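Local coordinates for hypothetical protein S4005 (Shigella flexneri 2a, PDB 1Z67) that is of unknown function but, with its all-helical fold and homeodomain-like motif, may take part in binding DNA or another macromolecule, at residues K21-I25 and L95-Q99; E30-Q36 and A117-L121; K41-L47 and Q68-L73. All coordinates share one frame; numbering follows the deposited sequence.

Contact 1 of 3, residues K21-I25 and L95-Q99; sequences KYQAI and LLAEQ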
# COMPACT_ATOMS: atom_id res chain seq x y z
N LYS A 21 9.04 3.00 -6.07
CA LYS A 21 7.68 3.08 -5.46
C LYS A 21 7.41 1.94 -4.47
O LYS A 21 6.77 2.16 -3.44
CB LYS A 21 6.58 3.14 -6.51
CG LYS A 21 6.45 1.94 -7.40
CD LYS A 21 5.38 2.21 -8.48
CE LYS A 21 5.12 0.99 -9.33
NZ LYS A 21 4.33 1.37 -10.54
N TYR A 22 7.86 0.72 -4.78
CA TYR A 22 7.60 -0.40 -3.88
C TYR A 22 8.37 -0.32 -2.57
O TYR A 22 7.78 -0.56 -1.51
CB TYR A 22 7.85 -1.74 -4.59
CG TYR A 22 6.87 -1.96 -5.71
CD1 TYR A 22 5.50 -2.01 -5.48
CD2 TYR A 22 7.32 -2.09 -7.02
CE1 TYR A 22 4.61 -2.21 -6.53
CE2 TYR A 22 6.43 -2.29 -8.09
CZ TYR A 22 5.08 -2.36 -7.81
OH TYR A 22 4.21 -2.54 -8.85
N GLN A 23 9.66 0.02 -2.63
CA GLN A 23 10.44 0.22 -1.39
C GLN A 23 9.79 1.32 -0.55
O GLN A 23 9.72 1.22 0.68
CB GLN A 23 11.92 0.56 -1.65
CG GLN A 23 12.78 0.66 -0.37
CD GLN A 23 12.73 -0.59 0.52
OE1 GLN A 23 13.19 -1.68 0.12
NE2 GLN A 23 12.21 -0.42 1.74
N ALA A 24 9.33 2.37 -1.20
CA ALA A 24 8.72 3.48 -0.50
C ALA A 24 7.44 3.03 0.21
O ALA A 24 7.21 3.38 1.37
CB ALA A 24 8.43 4.61 -1.46
N ILE A 25 6.62 2.26 -0.50
CA ILE A 25 5.36 1.83 0.09
C ILE A 25 5.69 0.92 1.27
O ILE A 25 5.09 1.08 2.34
CB ILE A 25 4.47 1.09 -0.92
CG1 ILE A 25 3.96 2.08 -1.97
CG2 ILE A 25 3.31 0.35 -0.19
CD1 ILE A 25 3.37 1.40 -3.17
N LEU A 95 -1.42 6.13 -6.29
CA LEU A 95 -0.46 5.02 -6.22
C LEU A 95 -1.00 3.92 -5.31
O LEU A 95 -1.00 2.73 -5.66
CB LEU A 95 0.87 5.52 -5.67
CG LEU A 95 1.93 4.47 -5.33
CD1 LEU A 95 2.39 3.78 -6.59
CD2 LEU A 95 3.07 5.15 -4.62
N LEU A 96 -1.48 4.33 -4.13
CA LEU A 96 -2.06 3.37 -3.21
C LEU A 96 -3.31 2.72 -3.75
O LEU A 96 -3.54 1.54 -3.50
CB LEU A 96 -2.34 4.02 -1.86
CG LEU A 96 -1.12 4.35 -1.01
CD1 LEU A 96 -1.57 5.24 0.17
CD2 LEU A 96 -0.43 3.11 -0.47
N ALA A 97 -4.13 3.46 -4.49
CA ALA A 97 -5.37 2.88 -5.00
C ALA A 97 -5.06 1.77 -5.99
O ALA A 97 -5.76 0.76 -6.00
CB ALA A 97 -6.25 3.96 -5.66
N GLU A 98 -3.94 1.92 -6.73
CA GLU A 98 -3.50 0.84 -7.64
C GLU A 98 -2.82 -0.31 -6.85
O GLU A 98 -3.10 -1.50 -7.07
CB GLU A 98 -2.53 1.42 -8.68
CG GLU A 98 -1.86 0.39 -9.58
CD GLU A 98 -0.97 1.01 -10.65
OE1 GLU A 98 -0.94 2.25 -10.76
OE2 GLU A 98 -0.30 0.24 -11.38
N GLN A 99 -1.90 0.04 -5.96
CA GLN A 99 -1.01 -0.98 -5.41
C GLN A 99 -1.49 -1.63 -4.12
O GLN A 99 -1.23 -2.85 -3.88
CB GLN A 99 0.37 -0.38 -5.18
CG GLN A 99 1.01 0.23 -6.43
CD GLN A 99 1.23 -0.77 -7.53
OE1 GLN A 99 1.24 -1.98 -7.31
NE2 GLN A 99 1.48 -0.26 -8.75
O HOH W 1 1.63 2.51 -9.72
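Leu95 opens the contact with two branches that serve different partners: CD1 lies 3.9 Å from Lys21 CD, against the aliphatic part of the lysine, while CG and CD2 meet Ile25 CD1 tip to tip, the CG to CD1 distance being 4.0 Å. Beyond the two segments Leu95 also rests on Leu85, so that helix 75-85 joins the same apolar layer, and Leu96, one residue on, touches Leu81 of that helix. This is a near-perpendicular helix crossing in an all-helical fold: the short axes of 21-25 and 95-99 run at 94° and 12.0 Å apart, a gap that long side chains have to bridge. Glu98 takes part through water in one of its two conformers, its OE1 receiving a weak hydrogen bond from a molecule that also accepts from Lys21 NZ and Gln99 NE2. Lys21 NZ has a firmer partner in Asp18, with which it forms a salt bridge. Gln99 ends the run. Its CB meets Ile25 CD1 at 4.0 Å; beyond it the chain bends at chi2 (-61°) and carries the amide out to the tyrosine. There OE1 sits at the edge of the Tyr22 ring, in its plane and 3.5 Å from CE1, with amide and ring turned 86° to each other. The other end of the amide, NE2, gives its hydrogen bond of 2.9 Å to the oxygen of the shared water.

Contact 2 of 3, residues E30-Q36 and A117-L121; sequences EEQGGIQ and ANNDL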
# COMPACT_ATOMS: atom_id res chain seq x y z
N GLU A 30 5.47 0.19 7.37
CA GLU A 30 6.06 -0.06 8.68
C GLU A 30 6.08 1.22 9.54
O GLU A 30 5.78 1.16 10.74
CB GLU A 30 7.47 -0.63 8.49
CG GLU A 30 7.48 -1.94 7.63
CD GLU A 30 7.04 -3.21 8.40
OE1 GLU A 30 7.90 -4.09 8.67
OE2 GLU A 30 5.83 -3.32 8.74
N GLU A 31 6.34 2.36 8.92
CA GLU A 31 6.39 3.63 9.66
C GLU A 31 5.03 4.01 10.20
O GLU A 31 4.93 4.68 11.24
CB GLU A 31 6.90 4.73 8.78
CG GLU A 31 8.34 4.54 8.49
CD GLU A 31 8.89 5.58 7.58
OE1 GLU A 31 8.15 6.11 6.70
OE2 GLU A 31 10.09 5.86 7.77
N GLN A 32 3.98 3.62 9.49
CA GLN A 32 2.61 3.85 9.93
C GLN A 32 2.17 2.89 11.05
O GLN A 32 1.06 3.02 11.58
CB GLN A 32 1.65 3.74 8.73
CG GLN A 32 1.90 4.77 7.63
CD GLN A 32 1.69 6.20 8.12
OE1 GLN A 32 0.62 6.53 8.64
NE2 GLN A 32 2.68 7.07 7.90
N GLY A 33 3.03 1.90 11.36
CA GLY A 33 2.80 0.98 12.48
C GLY A 33 2.44 -0.43 12.03
O GLY A 33 2.12 -1.33 12.86
N GLY A 34 2.58 -0.68 10.72
CA GLY A 34 2.39 -2.01 10.19
C GLY A 34 1.09 -2.22 9.41
O GLY A 34 0.13 -1.43 9.49
N ILE A 35 1.06 -3.31 8.64
CA ILE A 35 -0.12 -3.54 7.79
C ILE A 35 -1.44 -3.64 8.58
O ILE A 35 -2.44 -3.11 8.13
CB ILE A 35 0.10 -4.76 6.86
CG1 ILE A 35 -0.98 -4.79 5.77
CG2 ILE A 35 0.25 -6.04 7.67
CD1 ILE A 35 -0.88 -3.63 4.79
N GLN A 36 -1.39 -4.19 9.79
CA GLN A 36 -2.58 -4.21 10.64
C GLN A 36 -3.21 -2.82 10.99
O GLN A 36 -4.45 -2.70 11.04
CB GLN A 36 -2.31 -5.05 11.89
CG GLN A 36 -3.55 -5.39 12.65
CD GLN A 36 -4.68 -6.04 11.81
OE1 GLN A 36 -4.43 -6.88 10.93
NE2 GLN A 36 -5.92 -5.67 12.13
N ALA A 117 3.19 -10.83 8.30
CA ALA A 117 3.04 -9.54 7.63
C ALA A 117 3.11 -8.32 8.56
O ALA A 117 3.73 -7.32 8.19
CB ALA A 117 1.77 -9.53 6.81
N ASN A 118 2.49 -8.41 9.74
CA ASN A 118 2.46 -7.27 10.64
C ASN A 118 3.78 -6.97 11.35
O ASN A 118 4.09 -5.80 11.63
CB ASN A 118 1.33 -7.38 11.65
CG ASN A 118 0.97 -6.03 12.23
OD1 ASN A 118 0.89 -5.02 11.50
ND2 ASN A 118 0.77 -5.98 13.55
N ASN A 119 4.54 -8.02 11.65
CA ASN A 119 5.79 -7.85 12.42
C ASN A 119 7.01 -7.44 11.58
O ASN A 119 7.73 -6.52 11.96
CB ASN A 119 6.11 -9.10 13.24
CG ASN A 119 7.18 -8.84 14.30
OD1 ASN A 119 8.28 -9.41 14.25
ND2 ASN A 119 6.87 -7.97 15.25
N ASP A 120 7.26 -8.12 10.46
CA ASP A 120 8.23 -7.61 9.49
C ASP A 120 7.72 -7.87 8.09
O ASP A 120 7.71 -9.01 7.62
CB ASP A 120 9.62 -8.25 9.66
CG ASP A 120 10.71 -7.49 8.91
OD1 ASP A 120 11.33 -8.07 8.00
OD2 ASP A 120 10.94 -6.30 9.23
N LEU A 121 7.31 -6.79 7.42
CA LEU A 121 6.70 -6.90 6.10
C LEU A 121 7.65 -7.53 5.05
O LEU A 121 7.24 -8.43 4.32
CB LEU A 121 6.18 -5.55 5.61
CG LEU A 121 5.22 -5.53 4.42
CD1 LEU A 121 4.13 -6.55 4.61
CD2 LEU A 121 4.66 -4.13 4.27
O HOH W 2 3.44 -4.71 8.41
O HOH W 3 9.49 -3.69 10.77
O HOH W 4 0.10 -3.10 12.73
O HOH W 5 3.53 -3.47 13.84
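Glu30 reaches Leu121 because its chain folds at chi2 (-78°), bringing the carboxylate over to the start of helix 121-133; Asn118 reaches Gln36 because its CG stands anti to the backbone N (chi1 -159°), which carries the amide towards the first turn of helix 35-44. These two grips flank a tight turn between helices 21-31 and 35-44: Gly33 closes helix 21-31 in a Schellman motif with positive phi, and Gly34 is the N-cap residue of the next helix. In the conformer described, one of two, Glu30 OE1 accepts from Leu121 N at 3.0 Å in a nearly straight bond, the donor arriving from above the carboxylate plane. The helix start that Glu30 meets is itself capped by the side chain of Asp120, whose OD1 also bonds Ser123. The two carboxylates come close, and a water bound to Glu30 OE1 gives a weak bond to Asp120 OD2; the N-terminal end of a helix would be expected to ease the like charges. Asn118 OD1 takes the N-H of Gln36 at 3.0 Å, again from above the plane of its C=O, and lies 3.5 Å from Gly34 C, over a glycine with positive phi. Ile35 adds the apolar element, CG2 resting on Ala117 CB at 3.9 Å, while Val113, Val29 and Leu107 continue this layer. A water accepts the N-H of Ile35, the Ile35 N to water oxygen distance being 2.8 Å.

Contact 3 of 3, residues K41-L47 and Q68-L73; sequences KLQSGGL and QLESAL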
# COMPACT_ATOMS: atom_id res chain seq x y z
N LYS A 41 -7.71 0.90 9.80
CA LYS A 41 -8.20 2.17 9.25
C LYS A 41 -9.15 2.00 8.09
O LYS A 41 -10.16 2.70 7.99
CB LYS A 41 -7.07 3.09 8.83
CG LYS A 41 -6.32 3.64 9.98
CD LYS A 41 -5.32 4.64 9.47
CE LYS A 41 -5.01 5.63 10.56
NZ LYS A 41 -4.15 6.64 9.98
N LEU A 42 -8.85 1.03 7.21
CA LEU A 42 -9.77 0.76 6.13
C LEU A 42 -11.13 0.34 6.70
O LEU A 42 -12.19 0.80 6.24
CB LEU A 42 -9.21 -0.32 5.24
CG LEU A 42 -7.94 0.09 4.46
CD1 LEU A 42 -7.43 -1.13 3.73
CD2 LEU A 42 -8.25 1.17 3.45
N GLN A 43 -11.09 -0.49 7.73
CA GLN A 43 -12.31 -0.99 8.37
C GLN A 43 -13.11 0.08 9.10
O GLN A 43 -14.34 0.14 8.94
CB GLN A 43 -11.96 -2.13 9.29
CG GLN A 43 -11.63 -3.39 8.48
CD GLN A 43 -11.04 -4.51 9.29
OE1 GLN A 43 -10.43 -4.30 10.32
NE2 GLN A 43 -11.19 -5.73 8.79
N SER A 44 -12.42 0.91 9.89
CA SER A 44 -13.07 2.02 10.60
C SER A 44 -13.57 3.13 9.63
O SER A 44 -14.44 3.94 9.98
CB SER A 44 -12.10 2.64 11.60
OG SER A 44 -11.74 1.72 12.60
N GLY A 45 -13.02 3.17 8.41
CA GLY A 45 -13.34 4.21 7.45
C GLY A 45 -14.39 3.80 6.46
O GLY A 45 -14.61 4.52 5.47
N GLY A 46 -15.04 2.66 6.70
CA GLY A 46 -16.17 2.23 5.88
C GLY A 46 -15.82 1.42 4.66
O GLY A 46 -16.69 1.13 3.85
N LEU A 47 -14.55 1.02 4.53
CA LEU A 47 -14.10 0.25 3.37
C LEU A 47 -13.98 -1.24 3.67
O LEU A 47 -13.31 -1.98 2.92
CB LEU A 47 -12.77 0.80 2.85
CG LEU A 47 -12.82 2.20 2.22
CD1 LEU A 47 -11.44 2.64 1.74
CD2 LEU A 47 -13.82 2.28 1.06
N GLN A 68 -11.06 7.72 -1.83
CA GLN A 68 -11.60 6.79 -0.82
C GLN A 68 -10.50 6.41 0.16
O GLN A 68 -10.71 6.39 1.37
CB GLN A 68 -12.21 5.56 -1.46
CG GLN A 68 -13.60 5.78 -2.00
CD GLN A 68 -14.15 4.57 -2.70
OE1 GLN A 68 -13.51 3.99 -3.57
NE2 GLN A 68 -15.38 4.20 -2.35
N LEU A 69 -9.31 6.16 -0.37
CA LEU A 69 -8.21 5.81 0.52
C LEU A 69 -7.74 6.98 1.36
O LEU A 69 -7.40 6.80 2.53
CB LEU A 69 -7.02 5.25 -0.27
CG LEU A 69 -7.23 3.85 -0.83
CD1 LEU A 69 -5.92 3.42 -1.54
CD2 LEU A 69 -7.63 2.85 0.32
N GLU A 70 -7.64 8.17 0.78
CA GLU A 70 -7.28 9.32 1.60
C GLU A 70 -8.31 9.51 2.73
O GLU A 70 -7.92 9.81 3.85
CB GLU A 70 -7.14 10.59 0.78
CG GLU A 70 -6.42 11.70 1.56
CD GLU A 70 -6.42 13.06 0.86
OE1 GLU A 70 -6.67 13.12 -0.37
OE2 GLU A 70 -6.14 14.08 1.54
N SER A 71 -9.59 9.26 2.43
CA SER A 71 -10.68 9.37 3.42
C SER A 71 -10.51 8.37 4.55
O SER A 71 -10.64 8.71 5.71
CB SER A 71 -12.05 9.20 2.75
OG SER A 71 -12.39 10.37 2.02
N ALA A 72 -10.19 7.13 4.21
CA ALA A 72 -10.10 6.09 5.22
C ALA A 72 -8.80 6.12 6.01
O ALA A 72 -8.80 5.89 7.22
CB ALA A 72 -10.32 4.73 4.58
N LEU A 73 -7.69 6.38 5.31
CA LEU A 73 -6.35 6.29 5.90
C LEU A 73 -5.94 7.57 6.57
O LEU A 73 -5.07 7.58 7.44
CB LEU A 73 -5.31 5.89 4.84
CG LEU A 73 -5.45 4.51 4.21
CD1 LEU A 73 -4.31 4.27 3.25
CD2 LEU A 73 -5.47 3.42 5.31
O HOH W 6 -10.58 5.28 9.30
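Leu42 and Leu69 cross at a slant, meeting through their CD2 methyls at 3.6 Å, and the same methyl of Leu42 lies 4.0 Å from CD2 of Leu73, whose side chain also passes it obliquely. One branch of Leu42 is thus set between two leucines a helical turn apart. In all three the CG stands beside the backbone N, anti to the carbonyl carbon (chi1 -67° in Leu42), and it is CD2, the methyl folded back towards the backbone, that meets the neighbours. Leu47 comes in from the other end of the segment: its CD1 settles on Ala72 CB at 3.7 Å, against the carbonyl O of Gln68, and beside Leu69 CD2. Helix 35-44 and helix 66-73 are held here at their C-terminal ends, and the turn after the first, through Gly45 and Gly46, swings the chain back so that Leu47, N-cap residue of helix 48-55, can pack on the same face of helix 66-73. Ile104 and Trp54 continue the cluster round Leu42, and Leu96 and Val64 do so round Leu69, tying the pair into the all-helical core. Ala72 CB lies 4.2 Å from Gly45 CA where the backbones come near, consistent with two small residues. At the outer end Lys41 lays an extended chain alongside Leu73: CB touches Leu73 CD2, CD runs past the main chain, and NZ donates to Leu73 O at 2.9 Å. The nitrogen comes in 26° off the carbonyl plane, with a C=O to donor angle of 149°. This carbonyl belongs to the last residue of helix 66-73, where a probably charged ammonium group suits the partial negative charge expected of a helix end. A water joins Lys41 O to Ala72 O, bonding both.

How the contacts relate
Helix 21-31 ties contact 1 to contact 2: its first turn crosses helix 89-106, and its last meets the loop leading into helix 121-133. Their centres are 15 Å apart and their nearest atoms about 5 Å, without touching. Helix 35-44 in turn links contact 2 to contact 3, at its start and its end, with centres 17 Å apart. Contacts 1 and 3 do touch, although their centres lie 16 Å apart: Leu69 CD1 packs against Ala97 N at 3.4 Å, and Leu96 CD1 approaches Leu73 CD1. The sodium ion, bound by Asp80 and Gln83, is about 11 Å from the Lys41 side chain; Gln32, in the 30-36 segment but not touching 117-121, hydrogen-bonds Asp80.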